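Local coordinates for tube-forming protein in Mycobacterial Envelpe, TiME (PDB 7CU9) that probably assembles into a tube across the mycobacterial outer envelope that may serve as a channel for protein secretion, at residues N47-I52 with V107-Q112; D60-S65 with A95-H100; V82-G87 with G182-T187; D139-E144 with R150-T155; A165-S170 with P175-L180. All coordinates share one frame; numbering follows the deposited sequence.

Contact 1. Residues N47-I52 with V107-Q112; sequences NNWADI and VGCAGQ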
# COMPACT_ATOMS: atom_id res chain seq x y z
N ASN B 47 -12.06 23.72 0.04
CA ASN B 47 -11.50 23.85 1.41
C ASN B 47 -11.74 22.57 2.21
O ASN B 47 -10.77 22.03 2.77
CB ASN B 47 -12.06 25.07 2.15
CG ASN B 47 -11.24 25.38 3.38
OD1 ASN B 47 -10.22 26.05 3.30
ND2 ASN B 47 -11.67 24.86 4.52
N ASN B 48 -12.98 22.08 2.25
CA ASN B 48 -13.35 20.98 3.19
C ASN B 48 -13.08 19.61 2.56
O ASN B 48 -13.41 18.61 3.19
CB ASN B 48 -14.78 21.16 3.70
CG ASN B 48 -14.93 22.41 4.54
OD1 ASN B 48 -13.94 23.09 4.83
ND2 ASN B 48 -16.15 22.71 4.93
N TRP B 49 -12.45 19.57 1.38
CA TRP B 49 -11.86 18.33 0.80
C TRP B 49 -10.33 18.36 0.92
O TRP B 49 -9.71 17.29 0.82
CB TRP B 49 -12.30 18.17 -0.66
CG TRP B 49 -13.61 17.47 -0.86
CD1 TRP B 49 -14.57 17.19 0.07
CD2 TRP B 49 -14.09 16.95 -2.11
NE1 TRP B 49 -15.63 16.54 -0.52
CE2 TRP B 49 -15.36 16.38 -1.86
CE3 TRP B 49 -13.57 16.91 -3.41
CZ2 TRP B 49 -16.10 15.77 -2.86
CZ3 TRP B 49 -14.31 16.30 -4.40
CH2 TRP B 49 -15.56 15.74 -4.13
N ALA B 50 -9.73 19.54 1.10
CA ALA B 50 -8.26 19.72 1.03
C ALA B 50 -7.56 19.05 2.22
O ALA B 50 -6.38 18.67 2.09
CB ALA B 50 -7.93 21.19 0.94
N ASP B 51 -8.25 18.89 3.35
CA ASP B 51 -7.73 18.13 4.51
C ASP B 51 -8.92 17.78 5.40
O ASP B 51 -10.05 18.18 5.09
CB ASP B 51 -6.66 18.93 5.27
CG ASP B 51 -5.68 18.08 6.07
OD1 ASP B 51 -5.90 16.86 6.19
OD2 ASP B 51 -4.69 18.66 6.54
N ILE B 52 -8.65 17.03 6.46
CA ILE B 52 -9.65 16.58 7.46
C ILE B 52 -9.33 17.19 8.83
O ILE B 52 -8.23 17.77 9.00
CB ILE B 52 -9.70 15.04 7.51
CG1 ILE B 52 -8.37 14.42 7.95
CG2 ILE B 52 -10.14 14.49 6.16
CD1 ILE B 52 -8.47 12.97 8.31
N VAL B 107 -19.60 21.01 -2.86
CA VAL B 107 -20.30 20.80 -4.17
C VAL B 107 -19.60 21.70 -5.19
O VAL B 107 -19.52 22.92 -4.93
CB VAL B 107 -21.81 21.06 -4.07
CG1 VAL B 107 -22.50 20.90 -5.41
CG2 VAL B 107 -22.46 20.15 -3.03
N GLY B 108 -19.06 21.11 -6.25
CA GLY B 108 -18.30 21.83 -7.28
C GLY B 108 -16.80 21.61 -7.19
O GLY B 108 -16.09 22.01 -8.12
N CYS B 109 -16.30 20.99 -6.12
CA CYS B 109 -14.85 20.72 -5.97
C CYS B 109 -14.42 19.61 -6.93
O CYS B 109 -13.33 19.72 -7.51
CB CYS B 109 -14.48 20.35 -4.54
SG CYS B 109 -12.70 20.12 -4.31
N ALA B 110 -15.24 18.57 -7.10
CA ALA B 110 -14.93 17.43 -8.00
C ALA B 110 -14.61 17.99 -9.40
O ALA B 110 -15.41 18.79 -9.92
CB ALA B 110 -16.07 16.45 -8.05
N GLY B 111 -13.46 17.62 -9.94
CA GLY B 111 -13.02 18.04 -11.28
C GLY B 111 -12.14 19.27 -11.25
O GLY B 111 -11.60 19.64 -12.32
N GLN B 112 -11.94 19.89 -10.08
CA GLN B 112 -11.13 21.12 -9.93
C GLN B 112 -9.69 20.78 -9.54
O GLN B 112 -9.47 19.86 -8.72
CB GLN B 112 -11.74 22.07 -8.90
CG GLN B 112 -13.10 22.61 -9.33
CD GLN B 112 -13.02 23.37 -10.62
OE1 GLN B 112 -12.22 24.30 -10.76
NE2 GLN B 112 -13.83 22.98 -11.59

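Contact 2. Residues D60-S65 with A95-H100; sequences DPDLAS and ADRAYH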
# COMPACT_ATOMS: atom_id res chain seq x y z
N ASP B 60 -18.09 23.81 17.12
CA ASP B 60 -19.56 23.88 17.21
C ASP B 60 -19.94 23.96 18.68
O ASP B 60 -19.26 23.37 19.51
CB ASP B 60 -20.19 22.64 16.58
CG ASP B 60 -21.69 22.76 16.39
OD1 ASP B 60 -22.10 23.55 15.52
OD2 ASP B 60 -22.43 22.08 17.12
N PRO B 61 -21.04 24.64 19.05
CA PRO B 61 -21.50 24.63 20.43
C PRO B 61 -21.70 23.21 20.97
O PRO B 61 -21.54 23.03 22.16
CB PRO B 61 -22.82 25.42 20.36
CG PRO B 61 -22.59 26.38 19.22
CD PRO B 61 -21.84 25.55 18.20
N ASP B 62 -22.03 22.24 20.11
CA ASP B 62 -22.38 20.86 20.54
C ASP B 62 -21.21 19.89 20.33
O ASP B 62 -21.44 18.68 20.52
CB ASP B 62 -23.67 20.40 19.86
CG ASP B 62 -24.87 21.10 20.45
OD1 ASP B 62 -24.95 21.18 21.70
OD2 ASP B 62 -25.72 21.59 19.68
N LEU B 63 -20.01 20.36 20.01
CA LEU B 63 -18.82 19.47 19.99
C LEU B 63 -18.45 19.13 21.44
O LEU B 63 -18.05 20.05 22.19
CB LEU B 63 -17.66 20.12 19.25
CG LEU B 63 -16.42 19.23 19.11
CD1 LEU B 63 -16.70 18.02 18.23
CD2 LEU B 63 -15.24 20.03 18.58
N ALA B 64 -18.59 17.87 21.83
CA ALA B 64 -18.30 17.39 23.20
C ALA B 64 -16.83 17.03 23.34
O ALA B 64 -16.21 17.40 24.35
CB ALA B 64 -19.20 16.23 23.54
N SER B 65 -16.26 16.34 22.36
CA SER B 65 -14.85 15.89 22.42
C SER B 65 -14.31 15.73 21.00
O SER B 65 -15.09 15.60 20.05
CB SER B 65 -14.70 14.63 23.21
OG SER B 65 -15.41 13.57 22.59
N ALA B 95 -24.03 16.16 14.91
CA ALA B 95 -23.11 15.36 14.07
C ALA B 95 -23.56 15.47 12.60
O ALA B 95 -22.69 15.60 11.73
CB ALA B 95 -23.07 13.93 14.53
N ASP B 96 -24.87 15.44 12.34
CA ASP B 96 -25.40 15.57 10.96
C ASP B 96 -25.04 16.95 10.40
O ASP B 96 -24.64 17.03 9.22
CB ASP B 96 -26.91 15.32 10.90
CG ASP B 96 -27.39 15.18 9.47
OD1 ASP B 96 -26.83 14.33 8.75
OD2 ASP B 96 -28.28 15.96 9.08
N ARG B 97 -25.16 18.01 11.20
CA ARG B 97 -24.83 19.37 10.72
C ARG B 97 -23.33 19.43 10.39
O ARG B 97 -22.98 20.04 9.37
CB ARG B 97 -25.24 20.43 11.75
CG ARG B 97 -26.75 20.64 11.82
CD ARG B 97 -27.10 21.85 12.65
NE ARG B 97 -26.78 21.72 14.06
CZ ARG B 97 -27.55 21.13 14.98
NH1 ARG B 97 -28.70 20.57 14.65
NH2 ARG B 97 -27.15 21.10 16.24
N ALA B 98 -22.48 18.81 11.20
CA ALA B 98 -21.02 18.79 10.95
C ALA B 98 -20.74 18.02 9.65
O ALA B 98 -19.94 18.51 8.83
CB ALA B 98 -20.29 18.20 12.13
N TYR B 99 -21.40 16.88 9.46
CA TYR B 99 -21.29 16.09 8.20
C TYR B 99 -21.64 17.00 7.02
O TYR B 99 -20.92 17.00 6.00
CB TYR B 99 -22.19 14.85 8.26
CG TYR B 99 -22.18 14.06 6.99
CD1 TYR B 99 -21.08 13.29 6.65
CD2 TYR B 99 -23.24 14.11 6.10
CE1 TYR B 99 -21.04 12.57 5.46
CE2 TYR B 99 -23.22 13.40 4.92
CZ TYR B 99 -22.11 12.63 4.60
OH TYR B 99 -22.10 11.93 3.42
N HIS B 100 -22.71 17.78 7.14
CA HIS B 100 -23.19 18.65 6.03
C HIS B 100 -22.27 19.85 5.84
O HIS B 100 -22.21 20.36 4.70
CB HIS B 100 -24.68 18.98 6.21
CG HIS B 100 -25.52 17.88 5.68
ND1 HIS B 100 -25.76 17.74 4.32
CD2 HIS B 100 -26.10 16.82 6.28
CE1 HIS B 100 -26.47 16.65 4.12
NE2 HIS B 100 -26.70 16.07 5.30
O HOH W 1 -24.99 22.72 17.35
O HOH W 2 -24.37 23.26 14.11
O HOH W 3 -28.23 19.67 18.55

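Contact 3. Residues V82-G87 with G182-T187; sequences VKQAVG and GAMQNT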
# COMPACT_ATOMS: atom_id res chain seq x y z
N VAL B 82 -0.91 9.18 6.94
CA VAL B 82 -2.27 8.76 7.37
C VAL B 82 -2.75 9.77 8.41
O VAL B 82 -2.01 10.05 9.37
CB VAL B 82 -2.26 7.32 7.93
CG1 VAL B 82 -3.63 6.92 8.45
CG2 VAL B 82 -1.77 6.34 6.88
N LYS B 83 -3.96 10.28 8.24
CA LYS B 83 -4.54 11.24 9.20
C LYS B 83 -5.91 10.73 9.63
O LYS B 83 -6.61 10.09 8.83
CB LYS B 83 -4.59 12.64 8.58
CG LYS B 83 -4.87 13.77 9.55
CD LYS B 83 -4.66 15.11 8.91
CE LYS B 83 -4.94 16.27 9.82
NZ LYS B 83 -4.52 17.55 9.20
N GLN B 84 -6.24 10.99 10.88
CA GLN B 84 -7.53 10.62 11.50
C GLN B 84 -8.07 11.81 12.29
O GLN B 84 -7.26 12.53 12.90
CB GLN B 84 -7.33 9.46 12.47
CG GLN B 84 -6.85 8.18 11.81
CD GLN B 84 -6.45 7.20 12.88
OE1 GLN B 84 -7.29 6.61 13.56
NE2 GLN B 84 -5.15 7.06 13.07
N ALA B 85 -9.39 11.99 12.28
CA ALA B 85 -10.07 12.99 13.13
C ALA B 85 -11.39 12.39 13.60
O ALA B 85 -12.10 11.81 12.77
CB ALA B 85 -10.29 14.28 12.37
N VAL B 86 -11.67 12.50 14.89
CA VAL B 86 -12.92 11.97 15.49
C VAL B 86 -13.52 13.07 16.35
O VAL B 86 -12.84 13.56 17.26
CB VAL B 86 -12.68 10.69 16.31
CG1 VAL B 86 -13.98 10.16 16.89
CG2 VAL B 86 -11.99 9.62 15.48
N GLY B 87 -14.77 13.43 16.06
CA GLY B 87 -15.55 14.39 16.85
C GLY B 87 -16.78 13.73 17.42
O GLY B 87 -17.55 13.12 16.65
N GLY B 182 -13.17 1.66 9.39
CA GLY B 182 -13.82 0.52 10.06
C GLY B 182 -13.27 0.32 11.46
O GLY B 182 -14.06 0.17 12.41
N ALA B 183 -11.95 0.34 11.61
CA ALA B 183 -11.25 0.14 12.91
C ALA B 183 -11.65 1.26 13.88
O ALA B 183 -11.89 0.97 15.06
CB ALA B 183 -9.76 0.08 12.70
N MET B 184 -11.73 2.49 13.39
CA MET B 184 -12.12 3.67 14.21
C MET B 184 -13.56 3.47 14.68
O MET B 184 -13.83 3.63 15.89
CB MET B 184 -11.99 4.96 13.41
CG MET B 184 -10.56 5.26 13.00
SD MET B 184 -10.45 6.47 11.67
CE MET B 184 -10.84 7.96 12.58
N GLN B 185 -14.46 3.10 13.77
CA GLN B 185 -15.90 2.94 14.10
C GLN B 185 -16.06 1.81 15.13
O GLN B 185 -16.95 1.92 16.00
CB GLN B 185 -16.73 2.66 12.85
CG GLN B 185 -18.20 2.46 13.18
CD GLN B 185 -19.10 2.43 11.97
OE1 GLN B 185 -18.74 2.89 10.89
NE2 GLN B 185 -20.31 1.93 12.17
N ASN B 186 -15.23 0.77 15.05
CA ASN B 186 -15.34 -0.43 15.94
C ASN B 186 -15.10 -0.05 17.41
O ASN B 186 -15.49 -0.86 18.27
CB ASN B 186 -14.39 -1.55 15.49
CG ASN B 186 -14.85 -2.24 14.22
OD1 ASN B 186 -16.01 -2.14 13.83
ND2 ASN B 186 -13.94 -2.96 13.58
N THR B 187 -14.52 1.12 17.70
CA THR B 187 -14.21 1.57 19.09
C THR B 187 -15.34 2.44 19.67
O THR B 187 -15.21 2.82 20.85
CB THR B 187 -12.92 2.40 19.13
OG1 THR B 187 -13.20 3.68 18.55
CG2 THR B 187 -11.76 1.74 18.43

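Contact 4. Residues D139-E144 with R150-T155; sequences DWVKQE and RCFNTT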
# COMPACT_ATOMS: atom_id res chain seq x y z
N ASP B 139 -16.85 10.17 0.31
CA ASP B 139 -15.47 9.79 -0.08
C ASP B 139 -15.01 10.73 -1.18
O ASP B 139 -15.83 11.20 -1.99
CB ASP B 139 -15.40 8.34 -0.55
CG ASP B 139 -15.72 7.32 0.53
OD1 ASP B 139 -15.93 7.73 1.69
OD2 ASP B 139 -15.78 6.13 0.19
N TRP B 140 -13.71 11.01 -1.21
CA TRP B 140 -13.11 11.79 -2.31
C TRP B 140 -11.62 11.50 -2.35
O TRP B 140 -11.08 10.91 -1.40
CB TRP B 140 -13.40 13.28 -2.15
CG TRP B 140 -12.74 13.91 -0.96
CD1 TRP B 140 -11.48 14.44 -0.89
CD2 TRP B 140 -13.32 14.11 0.34
NE1 TRP B 140 -11.24 14.95 0.36
CE2 TRP B 140 -12.35 14.75 1.13
CE3 TRP B 140 -14.57 13.80 0.89
CZ2 TRP B 140 -12.60 15.11 2.46
CZ3 TRP B 140 -14.81 14.15 2.21
CH2 TRP B 140 -13.84 14.79 2.97
N VAL B 141 -11.00 11.90 -3.45
CA VAL B 141 -9.55 11.70 -3.71
C VAL B 141 -8.96 13.05 -4.12
O VAL B 141 -9.64 13.81 -4.82
CB VAL B 141 -9.34 10.63 -4.79
CG1 VAL B 141 -7.86 10.40 -5.05
CG2 VAL B 141 -10.03 9.32 -4.42
N LYS B 142 -7.74 13.32 -3.68
CA LYS B 142 -6.93 14.43 -4.26
C LYS B 142 -5.62 13.84 -4.76
O LYS B 142 -5.06 12.94 -4.10
CB LYS B 142 -6.78 15.59 -3.27
CG LYS B 142 -6.06 15.29 -1.97
CD LYS B 142 -5.74 16.54 -1.16
CE LYS B 142 -4.79 16.25 -0.02
NZ LYS B 142 -4.30 17.50 0.61
N GLN B 143 -5.18 14.30 -5.92
CA GLN B 143 -3.93 13.84 -6.57
C GLN B 143 -3.00 15.03 -6.70
O GLN B 143 -3.46 16.09 -7.18
CB GLN B 143 -4.22 13.23 -7.94
CG GLN B 143 -2.96 12.77 -8.65
CD GLN B 143 -3.22 11.76 -9.73
OE1 GLN B 143 -4.37 11.46 -10.07
NE2 GLN B 143 -2.15 11.21 -10.28
N GLU B 144 -1.74 14.87 -6.30
CA GLU B 144 -0.75 15.98 -6.38
C GLU B 144 -0.30 16.08 -7.84
O GLU B 144 0.09 15.05 -8.42
CB GLU B 144 0.41 15.76 -5.41
CG GLU B 144 1.33 16.96 -5.33
CD GLU B 144 2.33 16.93 -4.20
OE1 GLU B 144 2.57 15.85 -3.64
OE2 GLU B 144 2.86 18.01 -3.86
N ARG B 150 -1.74 10.07 -4.38
CA ARG B 150 -3.18 10.32 -4.17
C ARG B 150 -3.51 10.13 -2.69
O ARG B 150 -2.94 9.23 -2.06
CB ARG B 150 -4.05 9.43 -5.06
CG ARG B 150 -3.90 9.75 -6.54
CD ARG B 150 -4.93 9.06 -7.40
NE ARG B 150 -4.71 7.62 -7.38
CZ ARG B 150 -5.62 6.71 -7.72
NH1 ARG B 150 -6.82 7.07 -8.13
NH2 ARG B 150 -5.31 5.43 -7.64
N CYS B 151 -4.35 11.02 -2.18
CA CYS B 151 -4.92 10.92 -0.82
C CYS B 151 -6.37 10.47 -0.95
O CYS B 151 -7.15 11.21 -1.56
CB CYS B 151 -4.84 12.26 -0.09
SG CYS B 151 -3.14 12.83 0.16
N PHE B 152 -6.68 9.29 -0.43
CA PHE B 152 -8.06 8.74 -0.36
C PHE B 152 -8.65 9.15 0.99
O PHE B 152 -8.05 8.88 2.04
CB PHE B 152 -8.05 7.23 -0.56
CG PHE B 152 -7.92 6.84 -2.01
CD1 PHE B 152 -6.72 6.99 -2.68
CD2 PHE B 152 -9.01 6.34 -2.71
CE1 PHE B 152 -6.60 6.65 -4.02
CE2 PHE B 152 -8.89 5.99 -4.05
CZ PHE B 152 -7.69 6.15 -4.70
N ASN B 153 -9.80 9.81 0.94
CA ASN B 153 -10.47 10.41 2.12
C ASN B 153 -11.82 9.73 2.31
O ASN B 153 -12.50 9.46 1.30
CB ASN B 153 -10.68 11.91 1.95
CG ASN B 153 -9.39 12.69 1.82
OD1 ASN B 153 -8.96 13.34 2.76
ND2 ASN B 153 -8.77 12.63 0.65
N THR B 154 -12.21 9.50 3.55
CA THR B 154 -13.58 9.06 3.90
C THR B 154 -14.07 9.87 5.10
O THR B 154 -13.28 10.08 6.05
CB THR B 154 -13.66 7.54 4.10
OG1 THR B 154 -15.05 7.21 4.14
CG2 THR B 154 -12.96 7.05 5.35
N THR B 155 -15.30 10.34 5.01
CA THR B 155 -16.01 11.07 6.09
C THR B 155 -17.26 10.27 6.43
O THR B 155 -18.04 9.98 5.51
CB THR B 155 -16.36 12.50 5.65
OG1 THR B 155 -15.12 13.17 5.42
CG2 THR B 155 -17.20 13.23 6.67

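Contact 5. Residues A165-S170 with P175-L180; sequences AKVCQS and PAVNVL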
# COMPACT_ATOMS: atom_id res chain seq x y z
N ALA B 165 -10.94 9.97 7.88
CA ALA B 165 -9.62 9.33 7.70
C ALA B 165 -9.11 9.64 6.30
O ALA B 165 -9.93 9.82 5.38
CB ALA B 165 -9.71 7.85 7.96
N LYS B 166 -7.80 9.73 6.18
CA LYS B 166 -7.09 10.08 4.94
C LYS B 166 -5.86 9.19 4.86
O LYS B 166 -5.10 9.14 5.84
CB LYS B 166 -6.74 11.56 4.96
CG LYS B 166 -5.90 12.07 3.80
CD LYS B 166 -5.50 13.52 3.97
CE LYS B 166 -4.33 13.69 4.92
NZ LYS B 166 -3.92 15.11 5.04
N VAL B 167 -5.68 8.49 3.74
CA VAL B 167 -4.46 7.68 3.46
C VAL B 167 -3.84 8.23 2.17
O VAL B 167 -4.52 8.20 1.14
CB VAL B 167 -4.77 6.18 3.36
CG1 VAL B 167 -3.55 5.40 2.91
CG2 VAL B 167 -5.29 5.64 4.69
N CYS B 168 -2.61 8.73 2.28
CA CYS B 168 -1.84 9.35 1.17
C CYS B 168 -0.68 8.42 0.81
O CYS B 168 0.02 7.94 1.72
CB CYS B 168 -1.29 10.71 1.57
SG CYS B 168 -2.55 11.94 1.99
N GLN B 169 -0.50 8.16 -0.48
CA GLN B 169 0.52 7.23 -0.99
C GLN B 169 0.45 7.23 -2.51
O GLN B 169 -0.54 7.71 -3.08
CB GLN B 169 0.30 5.81 -0.47
CG GLN B 169 -1.14 5.32 -0.61
CD GLN B 169 -1.28 3.85 -0.28
OE1 GLN B 169 -1.38 3.46 0.87
NE2 GLN B 169 -1.27 3.02 -1.31
N SER B 170 1.47 6.67 -3.16
CA SER B 170 1.34 6.24 -4.56
C SER B 170 0.33 5.08 -4.62
O SER B 170 -0.16 4.64 -3.55
CB SER B 170 2.68 5.88 -5.14
OG SER B 170 3.28 4.83 -4.41
N PRO B 175 -8.42 1.08 -0.23
CA PRO B 175 -8.66 -0.08 0.63
C PRO B 175 -8.23 0.17 2.08
O PRO B 175 -8.97 -0.16 2.99
CB PRO B 175 -7.83 -1.17 -0.06
CG PRO B 175 -7.88 -0.78 -1.51
CD PRO B 175 -7.74 0.73 -1.48
N ALA B 176 -7.05 0.77 2.29
CA ALA B 176 -6.51 1.04 3.64
C ALA B 176 -7.40 2.06 4.37
O ALA B 176 -7.68 1.85 5.56
CB ALA B 176 -5.09 1.52 3.57
N VAL B 177 -7.86 3.10 3.70
CA VAL B 177 -8.66 4.15 4.41
C VAL B 177 -9.99 3.53 4.85
O VAL B 177 -10.50 3.90 5.93
CB VAL B 177 -8.80 5.45 3.60
CG1 VAL B 177 -9.88 5.38 2.53
CG2 VAL B 177 -9.06 6.63 4.53
N ASN B 178 -10.52 2.57 4.09
CA ASN B 178 -11.78 1.87 4.45
C ASN B 178 -11.53 0.95 5.65
O ASN B 178 -12.37 0.94 6.56
CB ASN B 178 -12.37 1.12 3.26
CG ASN B 178 -12.94 2.06 2.22
OD1 ASN B 178 -13.16 3.24 2.50
ND2 ASN B 178 -13.15 1.56 1.01
N VAL B 179 -10.42 0.22 5.66
CA VAL B 179 -10.08 -0.65 6.83
C VAL B 179 -9.92 0.26 8.06
O VAL B 179 -10.47 -0.08 9.13
CB VAL B 179 -8.82 -1.49 6.58
CG1 VAL B 179 -8.34 -2.16 7.86
CG2 VAL B 179 -9.03 -2.52 5.49
N LEU B 180 -9.21 1.37 7.91
CA LEU B 180 -8.91 2.31 9.02
C LEU B 180 -10.22 2.89 9.57
O LEU B 180 -10.41 2.86 10.79
CB LEU B 180 -7.98 3.41 8.51
CG LEU B 180 -7.66 4.53 9.50
CD1 LEU B 180 -7.12 3.97 10.81
CD2 LEU B 180 -6.68 5.51 8.88

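Contact 1. Residues N47-I52 with V107-Q112
W49 and C109 mark the closest approach of the two backbones, with W49 CA and C109 CA 7.8 Å apart, and the short, weakly bonded helix 47-50 meets the loop 107-112 through the W49 ring, which touches both side-chain and backbone atoms of the loop. The loop makes a type II beta turn from C109 to Q112, closed by a backbone bond of 2.9 Å from Q112 N to C109 O. The indole of W49 is reached at its six-membered ring. C109 SG comes to 3.4 Å from W49 CE3, and its approach to that ring is oblique, the sulfur lying 55° off the ring normal. C109 CB stands above the same ring system near its rim. With SG anti to the backbone N (chi1 -176°), the sulfur is turned toward the tryptophan and can also complete the disulfide to C46. Further round the ring, the methyl CB of A110 lies 4.0 Å from W49 CH2, while A110 N sits 3.6 Å from W49 CZ3. The indole is covered by more than this loop, for it also stacks with W140 and touches F128 of strand 123-129. The same W140 donates through NE1 to W49 O. This is a cysteine sulfur-aromatic contact next to the C46-C109 disulfide, joining a short helix to the turn that leads into strand 113-118 of the PknH-like domain.

Contact 2. Residues D60-S65 with A95-H100
D62 faces R97 across the protein surface in a salt bridge that is long and largely relayed by water. D62 OD2 lies 3.8 Å from R97 NH2, near the plane of the guanidinium and at its edge, and the carboxylate plane is turned 59° against it. Three waters lie in the guanidinium plane, one at NE and two at NH2. The first donates to D62 OD2 at 2.7 Å and to D60 OD2, and accepts from R97 NH2. A second joins D60 OD1 to R97 NE, its oxygen 2.9 Å from R97 NE, while a third accepts from R97 NH2 and reaches D62 OD2 only weakly. D60 and D62 thus answer the arginine together, although D60 OD2 stays 4.9 Å from R97 NH2. What sets the two acids is the turn beneath them. D62 N donates to D60 OD2 at 3.0 Å, meeting the oxygen from above the carboxylate plane, and L63 N closes on D60 O. On the other side, the bend of the R97 chain at chi3 (-67°) lays its head along the waters, and helix 92-103 itself leans on F89 through A95 and A98. An Asx turn coinciding with a type I beta turn therefore leads into strand 63-72, linked to the helix by a solvated ion pair.

Contact 3. Residues V82-G87 with G182-T187
M184 is the residue through which the end of helix 174-185 grips strand 82-87, its CA 8.4 Å from that of V86. The second segment begins with G182, whose carbonyl O accepts the helical bond from N186 N. Two residues later M184 sends its side chain to the strand and spreads it over two residues that face the helix. M184 CG lies 3.6 Å from Q84 OE1, and M184 SD follows the same amide oxygen at 3.7 Å. A bend at chi3 (74°) turns the terminal methyl back, and M184 CE comes to 3.5 Å from V86 CG2. The same methyl lies 3.8 Å from Q84 CB, which puts it in the notch between the two strand side chains. Q84 OE1 takes its polar partner elsewhere, accepting from M13 N, so the thioether packs beside an oxygen that is already bonded. After Q185 and N186, T187 turns back on the helix: T187 OG1 donates to M184 O at 2.7 Å, in the carbonyl plane, and T187 N bonds to that oxygen as well. Helix 8-11 also touches V86 and helix 15-22 also touches Q84, while M184 reaches A165 on the adjoining strand 161-169.

Contact 4. Residues D139-E144 with R150-T155
D139 to Q143 pair with T154 to R150 as antiparallel strands, their axes 4.6 Å apart at the closest, with W140-N153 and K142-C151 as the hydrogen-bonded pairs. The bond from C151 N to K142 O is 2.8 Å long and nearly straight. On one face, the indole of W140 lies almost flat against N153, ring and amide planes 11° apart, and N153 CB stands 3.5 Å from the centroid of the five-membered ring in a CH-pi contact. The first torsion of W140, 66°, puts CG between the backbone N and carbonyl carbon and folds the ring over its partner. W140 NE1 meets N153 ND2 donor to donor, and its hydrogen goes instead to W49 O. T155 OG1 comes to 3.2 Å from W140 CH2, approaching obliquely; its own bond partner is Q164. Beside them, the stem of K142 runs along C151 and carries its amine to A50 O. On the other face, V141 CG2 sits over the F152 ring, 3.5 Å from F152 CE2. At one end, T154 OG1 donates to D139 OD1 at 2.7 Å from the syn side, somewhat out of the carboxylate plane. The hairpin lies between strand 123-129, bonded to V141 and Q143, and strand 161-169, to which C151 is joined by the disulfide with C168; helix 174-185 covers F152 and T154.

Contact 5. Residues A165-S170 with P175-L180
V167 and V177 form the centre of this interface, where helix 175-180 lies 7.6 Å from strand 165-169 at closest axis approach and runs back against it at 152°. The ridge on the strand is made by A165 and V167, whose side chains both point at the helix, and the helix answers with A176, V177 and L180. V167 CG2 is the main bump, set between V177 CB, 3.7 Å from it, the A176 carbonyl carbon and L180 CD2. The two valines point in opposite directions and overlap flank to flank rather than meeting end on. On the other branch of V167, CG1 lies 4.2 Å from A176 CB, a looser touch between two methyls. Such packing, with a strand passing through a short turn into a helix laid back over the same sheet, ties the C-terminal helix to the middle of the domain's antiparallel sheet. The first torsion of V177 (chi1 80°) puts CG2 opposite the backbone N and aims this branch at A165. There, beside a short side chain, V177 CG2 comes in over the backbone, 3.4 Å from A165 O and 3.7 Å from A165 CB. The same methyl of A165 is met from a second direction by L180, whose CD2 is 3.9 Å away. V177 also touches T154 on the adjoining strand, and L180 touches V82 on the other neighbour. Further along, Q169 NE2 donates to S170 O at 3.0 Å and also to A64 O of the second subunit, while A176 packs on P5 of that subunit.

How the contacts relate
From the N terminus, contact 1 opens first and closes a loop of 54 residues, within which contact 2 opens and closes. Contact 3 starts on strand 77-89, inside both of these loops, and ends near the C terminus, so it crosses contacts 1 and 2. Contacts 4 and 5 follow one another within the span of contact 3: first a hairpin, then a strand and the helix after it. Contacts 3, 4 and 5 share the sheet, in which strands 77-89, 161-169, 150-158 and 137-144 lie in that order. D51 of contact 1 bridges K83 of contact 3 and K166 of contact 5, binding the helix 47-50 region to the sheet's centre.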